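DraIII (Deinococcus radiophilus, PDB 4L0K) is a type II restriction endonuclease that cleaves DNA, probably through a His-Me finger nuclease domain. Local coordinates at residues 4-8 with 31-35. Residues are numbered along the deposited sequence; the frame is centred on the assembly and turned at random.
Sequences CHKTV and KCLEF
Cys4 and Cys32 meet at their sulfurs, modelled as a disulfide with SG to SG at 2.0 Å. The two CB–SG bonds stand roughly at right angles across the S–S bond (chi3 81°). Cys22 is also modelled within bonding distance of both sulfurs. A sulfur in a disulfide has one partner, so these links cannot all exist in one molecule, and the pairing is doubtful. The SG of Cys4 lies anti to its own backbone N (chi1 -171°), which sends it toward Cys32. With His28 touching Cys4, the cysteine cluster resembles a small Cys/His metal site, although a metal role is only an inference.

Lys6 folds its chain over the sulfur of Cys32. The chain bends at chi3, and CB and CE come within 4.1 and 4.0 Å of Cys32 SG. Carbons rather than the ammonium group make this contact.

Val8 makes the other main touch, at the 32-34 backbone. Its CG2 rests against the Leu33–Glu34 peptide, 3.8 Å from Leu33 C, while CG1 is 4.0 Å from Cys32 O. These touches are apolar side chain against backbone. Glu34 directs its carboxylate to other partners, with OE2 hydrogen-bonded to Tyr112 and His20.

The contact lies near the surface. The short, weakly bonded strand about 7-8 pairs antiparallel with 20-21, and residues 31-35 lead on to helix 39-44. Glu34 and Phe35 both touch Ile116 of helix 112-126, tying this cysteine-rich loop region to the helical body.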
loop_
_atom_site.group_PDB
_atom_site.type_symbol
_atom_site.label_atom_id
_atom_site.label_comp_id
_atom_site.label_asym_id
_atom_site.label_seq_id
_atom_site.Cartn_x
_atom_site.Cartn_y
_atom_site.Cartn_z
ATOM N N CYS A 4 9.385 -0.196 -38.568
ATOM C CA CYS A 4 9.465 1.092 -39.278
ATOM C C CYS A 4 10.514 1.968 -38.602
ATOM O O CYS A 4 11.569 2.250 -39.176
ATOM C CB CYS A 4 8.070 1.775 -39.268
ATOM S SG CYS A 4 7.717 3.320 -40.280
ATOM N N HIS A 5 10.238 2.354 -37.358
ATOM C CA HIS A 5 11.105 3.254 -36.588
ATOM C C HIS A 5 11.255 4.662 -37.176
ATOM O O HIS A 5 12.028 5.471 -36.658
ATOM C CB HIS A 5 12.480 2.631 -36.306
ATOM C CG HIS A 5 12.547 1.879 -35.012
ATOM N ND1 HIS A 5 11.423 1.406 -34.367
ATOM C CD2 HIS A 5 13.600 1.536 -34.233
ATOM C CE1 HIS A 5 11.781 0.797 -33.252
ATOM N NE2 HIS A 5 13.097 0.863 -33.146
ATOM N N LYS A 6 10.517 4.960 -38.242
ATOM C CA LYS A 6 10.465 6.336 -38.753
ATOM C C LYS A 6 9.804 7.255 -37.721
ATOM O O LYS A 6 8.888 6.837 -37.012
ATOM C CB LYS A 6 9.732 6.408 -40.103
ATOM C CG LYS A 6 10.517 5.801 -41.279
ATOM C CD LYS A 6 10.107 6.399 -42.627
ATOM C CE LYS A 6 8.780 5.847 -43.127
ATOM N NZ LYS A 6 8.515 6.282 -44.534
ATOM N N THR A 7 10.269 8.499 -37.632
ATOM C CA THR A 7 9.723 9.462 -36.674
ATOM C C THR A 7 8.230 9.732 -36.887
ATOM O O THR A 7 7.798 10.043 -37.991
ATOM C CB THR A 7 10.502 10.779 -36.711
ATOM O OG1 THR A 7 11.884 10.512 -36.447
ATOM C CG2 THR A 7 9.977 11.759 -35.668
ATOM N N VAL A 8 7.444 9.582 -35.826
ATOM C CA VAL A 8 6.002 9.779 -35.915
ATOM C C VAL A 8 5.648 11.223 -35.579
ATOM O O VAL A 8 6.021 11.728 -34.512
ATOM C CB VAL A 8 5.220 8.814 -34.975
ATOM C CG1 VAL A 8 3.739 9.183 -34.928
ATOM C CG2 VAL A 8 5.392 7.355 -35.409
ATOM N N LYS A 31 0.330 5.270 -43.434
ATOM C CA LYS A 31 0.900 6.302 -42.561
ATOM C C LYS A 31 1.528 5.678 -41.312
ATOM O O LYS A 31 1.016 4.702 -40.771
ATOM C CB LYS A 31 -0.147 7.351 -42.174
ATOM C CG LYS A 31 -1.178 6.863 -41.170
ATOM C CD LYS A 31 -1.367 7.852 -40.017
ATOM C CE LYS A 31 -2.477 8.864 -40.295
ATOM N NZ LYS A 31 -2.802 9.672 -39.080
ATOM N N CYS A 32 2.646 6.242 -40.870
ATOM C CA CYS A 32 3.461 5.621 -39.840
ATOM C C CYS A 32 2.885 5.904 -38.422
ATOM O O CYS A 32 2.592 7.048 -38.077
ATOM C CB CYS A 32 4.959 6.009 -40.042
ATOM S SG CYS A 32 6.131 4.580 -40.470
ATOM N N LEU A 33 2.683 4.845 -37.629
ATOM C CA LEU A 33 2.014 4.939 -36.320
ATOM C C LEU A 33 2.847 4.488 -35.099
ATOM O O LEU A 33 3.649 3.548 -35.168
ATOM C CB LEU A 33 0.718 4.128 -36.326
ATOM C CG LEU A 33 -0.417 4.438 -37.292
ATOM C CD1 LEU A 33 -1.129 3.146 -37.629
ATOM C CD2 LEU A 33 -1.388 5.412 -36.672
ATOM N N GLU A 34 2.617 5.148 -33.969
ATOM C CA GLU A 34 3.310 4.805 -32.732
ATOM C C GLU A 34 2.677 3.580 -32.045
ATOM O O GLU A 34 3.394 2.724 -31.523
ATOM C CB GLU A 34 3.375 6.004 -31.764
ATOM C CG GLU A 34 4.352 5.785 -30.610
ATOM C CD GLU A 34 4.393 6.924 -29.605
ATOM O OE1 GLU A 34 3.411 7.691 -29.517
ATOM O OE2 GLU A 34 5.415 7.047 -28.891
ATOM N N PHE A 35 1.345 3.491 -32.056
ATOM C CA PHE A 35 0.659 2.374 -31.399
ATOM C C PHE A 35 -0.317 1.615 -32.304
ATOM O O PHE A 35 -1.513 1.559 -31.998
ATOM C CB PHE A 35 -0.080 2.858 -30.138
ATOM C CG PHE A 35 0.825 3.460 -29.087
ATOM C CD1 PHE A 35 1.660 2.651 -28.321
ATOM C CD2 PHE A 35 0.836 4.832 -28.861
ATOM C CE1 PHE A 35 2.501 3.207 -27.357
ATOM C CE2 PHE A 35 1.671 5.402 -27.907
ATOM C CZ PHE A 35 2.505 4.588 -27.150
#